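Dihydroneopterin triphosphate diphosphatase (Escherichia coli, PDB 2O5W) probably hydrolyses dihydroneopterin triphosphate to the monophosphate and pyrophosphate in folate biosynthesis, using magnesium, and also acts on nucleoside triphosphates, preferring dATP. Local coordinates at residues Q37-S42 with M54-E59; K58-I63 with F115-A120. All coordinates share one frame; numbering follows the deposited sequence.

Interaction 1. Residues Q37-S42 with M54-E59. With NA (sodium ion), chain H; PPV (pyrophosphate), chain I.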
loop_
_atom_site.group_PDB
_atom_site.type_symbol
_atom_site.label_atom_id
_atom_site.label_comp_id
_atom_site.label_asym_id
_atom_site.label_seq_id
_atom_site.Cartn_x
_atom_site.Cartn_y
_atom_site.Cartn_z
ATOM N N GLN A 37 -2.760 6.881 -0.962
ATOM C CA GLN A 37 -2.319 5.546 -1.374
ATOM C C GLN A 37 -2.933 4.435 -0.535
ATOM O O GLN A 37 -3.524 4.679 0.519
ATOM C CB GLN A 37 -0.796 5.434 -1.244
ATOM C CG GLN A 37 -0.283 5.573 0.202
ATOM C CD GLN A 37 1.154 5.075 0.434
ATOM O OE1 GLN A 37 1.570 4.898 1.584
ATOM N NE2 GLN A 37 1.909 4.857 -0.645
ATOM N N SER A 38 -2.760 3.206 -1.005
ATOM C CA SER A 38 -3.051 2.019 -0.225
ATOM C C SER A 38 -1.815 1.737 0.640
ATOM O O SER A 38 -0.882 2.548 0.669
ATOM C CB SER A 38 -3.317 0.841 -1.157
ATOM O OG SER A 38 -4.205 1.177 -2.204
ATOM N N VAL A 39 -1.798 0.590 1.322
ATOM C CA VAL A 39 -0.674 0.203 2.175
ATOM C C VAL A 39 0.535 -0.232 1.350
ATOM O O VAL A 39 0.450 -1.173 0.556
ATOM C CB VAL A 39 -1.072 -0.936 3.163
ATOM C CG1 VAL A 39 0.157 -1.635 3.748
ATOM C CG2 VAL A 39 -1.982 -0.401 4.277
ATOM N N THR A 40 1.657 0.462 1.545
ATOM C CA THR A 40 2.937 0.084 0.940
ATOM C C THR A 40 4.030 -0.078 1.989
ATOM O O THR A 40 3.902 0.393 3.112
ATOM C CB THR A 40 3.437 1.127 -0.089
ATOM O OG1 THR A 40 3.672 2.369 0.569
ATOM C CG2 THR A 40 2.431 1.343 -1.191
ATOM N N GLY A 41 5.119 -0.726 1.606
ATOM C CA GLY A 41 6.270 -0.882 2.481
ATOM C C GLY A 41 7.334 -1.737 1.831
ATOM O O GLY A 41 7.038 -2.587 1.000
ATOM N N SER A 42 8.584 -1.502 2.203
ATOM C CA SER A 42 9.676 -2.340 1.754
ATOM C C SER A 42 9.547 -3.757 2.297
ATOM O O SER A 42 8.974 -4.002 3.373
ATOM C CB SER A 42 11.012 -1.754 2.178
ATOM O OG SER A 42 11.101 -0.398 1.782
ATOM N N MET A 54 1.568 -8.709 5.255
ATOM C CA MET A 54 0.968 -8.886 6.575
ATOM C C MET A 54 1.549 -7.919 7.590
ATOM O O MET A 54 0.802 -7.242 8.282
ATOM C CB MET A 54 1.129 -10.327 7.063
ATOM C CG MET A 54 0.257 -11.315 6.312
ATOM S SD MET A 54 0.251 -13.021 6.920
ATOM C CE MET A 54 1.983 -13.487 6.833
ATOM N N ARG A 55 2.874 -7.842 7.674
ATOM C CA ARG A 55 3.529 -6.943 8.631
ATOM C C ARG A 55 3.170 -5.475 8.385
ATOM O O ARG A 55 2.941 -4.728 9.332
ATOM C CB ARG A 55 5.053 -7.136 8.636
ATOM C CG ARG A 55 5.810 -6.167 9.557
ATOM C CD ARG A 55 7.316 -6.184 9.302
ATOM N NE ARG A 55 7.625 -6.182 7.870
ATOM C CZ ARG A 55 7.671 -5.095 7.101
ATOM N NH1 ARG A 55 7.441 -3.893 7.609
ATOM N NH2 ARG A 55 7.948 -5.218 5.814
ATOM N N GLU A 56 3.117 -5.072 7.117
ATOM C CA GLU A 56 2.734 -3.707 6.745
ATOM C C GLU A 56 1.286 -3.324 7.087
ATOM O O GLU A 56 1.020 -2.186 7.484
ATOM C CB GLU A 56 3.000 -3.467 5.256
ATOM C CG GLU A 56 4.419 -3.050 4.952
ATOM C CD GLU A 56 4.810 -1.792 5.694
ATOM O OE1 GLU A 56 3.977 -0.863 5.791
ATOM O OE2 GLU A 56 5.950 -1.727 6.190
ATOM N N VAL A 57 0.364 -4.266 6.912
ATOM C CA VAL A 57 -1.048 -4.058 7.224
ATOM C C VAL A 57 -1.261 -3.905 8.741
ATOM O O VAL A 57 -2.065 -3.078 9.180
ATOM C CB VAL A 57 -1.937 -5.190 6.602
ATOM C CG1 VAL A 57 -3.230 -5.399 7.376
ATOM C CG2 VAL A 57 -2.235 -4.896 5.137
ATOM N N LYS A 58 -0.524 -4.689 9.531
ATOM C CA LYS A 58 -0.583 -4.604 10.990
ATOM C C LYS A 58 -0.037 -3.266 11.505
ATOM O O LYS A 58 -0.664 -2.621 12.351
ATOM C CB LYS A 58 0.153 -5.785 11.639
ATOM C CG LYS A 58 0.263 -5.699 13.158
ATOM C CD LYS A 58 0.637 -7.034 13.795
ATOM C CE LYS A 58 0.297 -7.040 15.289
ATOM N NZ LYS A 58 0.037 -8.427 15.771
ATOM N N GLU A 59 1.118 -2.853 10.987
ATOM C CA GLU A 59 1.744 -1.593 11.396
ATOM C C GLU A 59 0.953 -0.377 10.944
ATOM O O GLU A 59 0.615 0.473 11.753
ATOM C CB GLU A 59 3.154 -1.469 10.831
ATOM C CG GLU A 59 4.196 -2.388 11.441
ATOM C CD GLU A 59 5.523 -2.283 10.718
ATOM O OE1 GLU A 59 5.673 -1.355 9.890
ATOM O OE2 GLU A 59 6.407 -3.127 10.974
HETATM NA NA NA H . 5.067 1.962 4.871
HETATM O O11 PPV I . 7.650 3.380 5.756
HETATM P P1 PPV I . 8.004 2.410 4.608
HETATM O O21 PPV I . 9.266 2.894 3.927
HETATM O O31 PPV I . 8.251 1.011 5.172
HETATM O OPP PPV I . 6.806 2.368 3.520
HETATM P P2 PPV I . 6.581 3.599 2.495
HETATM O O12 PPV I . 7.081 4.870 3.143
HETATM O O22 PPV I . 5.081 3.772 2.201
HETATM O O32 PPV I . 7.318 3.331 1.203
#

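Interaction 2. Residues K58-I63 with F115-A120. With NA (sodium ion), chain H.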
loop_
_atom_site.group_PDB
_atom_site.type_symbol
_atom_site.label_atom_id
_atom_site.label_comp_id
_atom_site.label_asym_id
_atom_site.label_seq_id
_atom_site.Cartn_x
_atom_site.Cartn_y
_atom_site.Cartn_z
ATOM N N LYS A 58 -0.524 -4.689 9.531
ATOM C CA LYS A 58 -0.583 -4.604 10.990
ATOM C C LYS A 58 -0.037 -3.266 11.505
ATOM O O LYS A 58 -0.664 -2.621 12.351
ATOM C CB LYS A 58 0.153 -5.785 11.639
ATOM C CG LYS A 58 0.263 -5.699 13.158
ATOM C CD LYS A 58 0.637 -7.034 13.795
ATOM C CE LYS A 58 0.297 -7.040 15.289
ATOM N NZ LYS A 58 0.037 -8.427 15.771
ATOM N N GLU A 59 1.118 -2.853 10.987
ATOM C CA GLU A 59 1.744 -1.593 11.396
ATOM C C GLU A 59 0.953 -0.377 10.944
ATOM O O GLU A 59 0.615 0.473 11.753
ATOM C CB GLU A 59 3.154 -1.469 10.831
ATOM C CG GLU A 59 4.196 -2.388 11.441
ATOM C CD GLU A 59 5.523 -2.283 10.718
ATOM O OE1 GLU A 59 5.673 -1.355 9.890
ATOM O OE2 GLU A 59 6.407 -3.127 10.974
ATOM N N GLU A 60 0.670 -0.293 9.648
ATOM C CA GLU A 60 0.118 0.922 9.061
ATOM C C GLU A 60 -1.339 1.183 9.420
ATOM O O GLU A 60 -1.729 2.338 9.600
ATOM C CB GLU A 60 0.273 0.907 7.541
ATOM C CG GLU A 60 1.633 1.352 7.041
ATOM C CD GLU A 60 1.619 1.711 5.560
ATOM O OE1 GLU A 60 0.609 1.434 4.884
ATOM O OE2 GLU A 60 2.618 2.276 5.066
ATOM N N VAL A 61 -2.140 0.125 9.510
ATOM C CA VAL A 61 -3.580 0.288 9.711
ATOM C C VAL A 61 -4.166 -0.571 10.835
ATOM O O VAL A 61 -5.389 -0.693 10.952
ATOM C CB VAL A 61 -4.383 0.094 8.392
ATOM C CG1 VAL A 61 -4.064 1.189 7.411
ATOM C CG2 VAL A 61 -4.112 -1.256 7.767
ATOM N N THR A 62 -3.290 -1.147 11.660
ATOM C CA THR A 62 -3.690 -1.984 12.814
ATOM C C THR A 62 -4.808 -2.992 12.497
ATOM O O THR A 62 -5.946 -2.845 12.950
ATOM C CB THR A 62 -4.097 -1.128 14.035
ATOM O OG1 THR A 62 -3.273 0.040 14.099
ATOM C CG2 THR A 62 -3.938 -1.928 15.314
ATOM N N ILE A 63 -4.473 -3.999 11.699
ATOM C CA ILE A 63 -5.391 -5.075 11.353
ATOM C C ILE A 63 -4.560 -6.341 11.290
ATOM O O ILE A 63 -3.635 -6.443 10.492
ATOM C CB ILE A 63 -6.097 -4.846 9.988
ATOM C CG1 ILE A 63 -7.040 -3.636 10.039
ATOM C CG2 ILE A 63 -6.883 -6.095 9.570
ATOM C CD1 ILE A 63 -7.337 -3.017 8.674
ATOM N N PHE A 115 -4.818 4.208 11.976
ATOM C CA PHE A 115 -3.577 4.459 11.235
ATOM C C PHE A 115 -2.513 5.020 12.171
ATOM O O PHE A 115 -2.817 5.789 13.083
ATOM C CB PHE A 115 -3.830 5.427 10.070
ATOM C CG PHE A 115 -4.486 6.712 10.481
ATOM C CD1 PHE A 115 -5.867 6.794 10.605
ATOM C CD2 PHE A 115 -3.721 7.839 10.757
ATOM C CE1 PHE A 115 -6.476 7.980 10.997
ATOM C CE2 PHE A 115 -4.318 9.028 11.150
ATOM C CZ PHE A 115 -5.696 9.102 11.268
ATOM N N THR A 116 -1.265 4.638 11.935
ATOM C CA THR A 116 -0.179 4.999 12.843
ATOM C C THR A 116 0.869 5.877 12.177
ATOM O O THR A 116 1.541 6.658 12.851
ATOM C CB THR A 116 0.538 3.753 13.392
ATOM O OG1 THR A 116 0.972 2.946 12.291
ATOM C CG2 THR A 116 -0.388 2.945 14.303
ATOM N N GLU A 117 1.007 5.740 10.861
ATOM C CA GLU A 117 2.066 6.424 10.117
ATOM C C GLU A 117 1.528 7.470 9.160
ATOM O O GLU A 117 2.297 8.240 8.578
ATOM C CB GLU A 117 2.897 5.409 9.335
ATOM C CG GLU A 117 3.885 4.631 10.181
ATOM C CD GLU A 117 3.970 3.175 9.770
ATOM O OE1 GLU A 117 3.845 2.879 8.552
ATOM O OE2 GLU A 117 4.147 2.321 10.673
ATOM N N HIS A 118 0.211 7.493 8.995
ATOM C CA HIS A 118 -0.422 8.362 8.020
ATOM C C HIS A 118 -1.196 9.478 8.697
ATOM O O HIS A 118 -1.431 9.453 9.904
ATOM C CB HIS A 118 -1.336 7.553 7.089
ATOM C CG HIS A 118 -0.593 6.698 6.110
ATOM N ND1 HIS A 118 -0.023 5.493 6.456
ATOM C CD2 HIS A 118 -0.326 6.875 4.796
ATOM C CE1 HIS A 118 0.568 4.967 5.398
ATOM N NE2 HIS A 118 0.397 5.785 4.377
ATOM N N LEU A 119 -1.588 10.460 7.895
ATOM C CA LEU A 119 -2.261 11.642 8.392
ATOM C C LEU A 119 -3.754 11.397 8.534
ATOM O O LEU A 119 -4.370 11.873 9.485
ATOM C CB LEU A 119 -1.992 12.822 7.460
ATOM C CG LEU A 119 -0.790 13.738 7.717
ATOM C CD1 LEU A 119 0.377 13.037 8.384
ATOM C CD2 LEU A 119 -0.342 14.417 6.423
ATOM N N ALA A 120 -4.329 10.647 7.593
ATOM C CA ALA A 120 -5.773 10.426 7.549
ATOM C C ALA A 120 -6.126 9.255 6.644
ATOM O O ALA A 120 -5.299 8.808 5.844
ATOM C CB ALA A 120 -6.492 11.693 7.071
HETATM NA NA NA H . 5.067 1.962 4.871
HETATM O O HOH W 1 -0.782 4.620 8.822
#

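Interaction 1. Residues Q37-S42 with M54-E59
T40, G41 and S42 of strand 36-42 meet R55 and E56 of helix 49-61 in a buried strand-against-helix contact beside the metal site of the Nudix fold. The short segments pass 8.1 Å apart, axis to axis, at 123°. V39 supplies the apolar part: its CG1 lies 3.7 Å from E56 CB and also faces V57 CG2. Two residues further along the strand, E56 packs on the glycine backbone, its CD 3.6 Å from G41 CA; the glycine lets the carboxylate lie this close to the main chain. The bend of E56 at chi2 (-58°) folds the carboxylate over the glycine, bringing OE2 round to R55.

G41 opens the Nudix box, and R55 and E56 are the Arg-Glu of its REUXEE part. The R55 chain, bent at chi3, carries its guanidinium out to the end of the strand. There NH2 donates to S42 O at 2.9 Å, with the acceptor close to the guanidinium plane and the approach nearly along the C=O axis (166°). NH1 forms a salt bridge to E56 OE2 at 3.0 Å, meeting the anti side of the carboxylate from somewhat outside its plane, and a longer one to E59. E47 makes a further salt bridge with NH2.

The other carboxylate oxygen of E56, OE1, sits 3.0 Å from T40 O; both are acceptors, so no hydrogen bond joins them. T40 O binds the sodium ion at 2.6 Å, while T40 OG1 donates to pyrophosphate O22, also at 2.6 Å. The strand thus offers a carbonyl to the metal and a hydroxyl to the phosphate, and the helix brings an arginine-steadied carboxylate up beside them, consistent with the magnesium and substrate roles inferred for E56 and T40 from relatives.

Interaction 2. Residues K58-I63 with F115-A120
The last turn of helix 49-61 runs up against the 115-120 loop with V61 CA and F115 CA only 4.4 Å apart, and the E60 carbonyl faces the loop backbone. E60 O accepts a weak hydrogen bond from T116 N at 3.3 Å and a CA-H...O contact from F115. T116 adds a side-chain bond: its OG1, set between the backbone N and carbonyl carbon (chi1 55°), donates to E59 O at 2.6 Å, tilted from the carbonyl plane. A second link runs through water 1, which donates to E60 O, accepts from E117 N and pairs with H118 ND1.

This is the C-terminal end of the Nudix box, in which E60, like E117 of the loop, is a magnesium ligand by analogy with relatives. The extended E60 side chain reaches the sodium ion with OE2 at 2.5 Å, and the same oxygen lies at the edge of the H118 ring, 3.4 Å from CE1, the carboxylate nearly perpendicular to the ring. H118 NE2 is held by Q37 OE1. T62 OG1, hydrogen-bonded to V114 O just before the loop segment, touches T116 CG2. E117 crosses E60 at about a right angle, its OE1 against E60 CG, while its OE2 stays 4.1 Å from E59 OE1, a like-charged pair. With a samarium ion beside E117, an alanine here would probably leave the metal site one carboxylate short and the flank of E60 CG uncovered.

The two contacts have centres about 8 Å apart and meet on helix 49-61, sharing K58 and E59. Along the chain, strand segment 37-42 comes first, then 54-59 and 58-63 in succession on the helix and its exit, and finally loop 115-120, which leads into edge strand 121-125 of the mixed sheet. Interaction 1 lies deeper, where the helix rests on strand 36-42; interaction 2 joins its far end to the loop. They touch directly: the side chain of V39 packs against E60 OE1, and that of V57 against I63 O. Strand, helix and loop therefore bring residues far apart in sequence to one site that holds the metal ions and pyrophosphate.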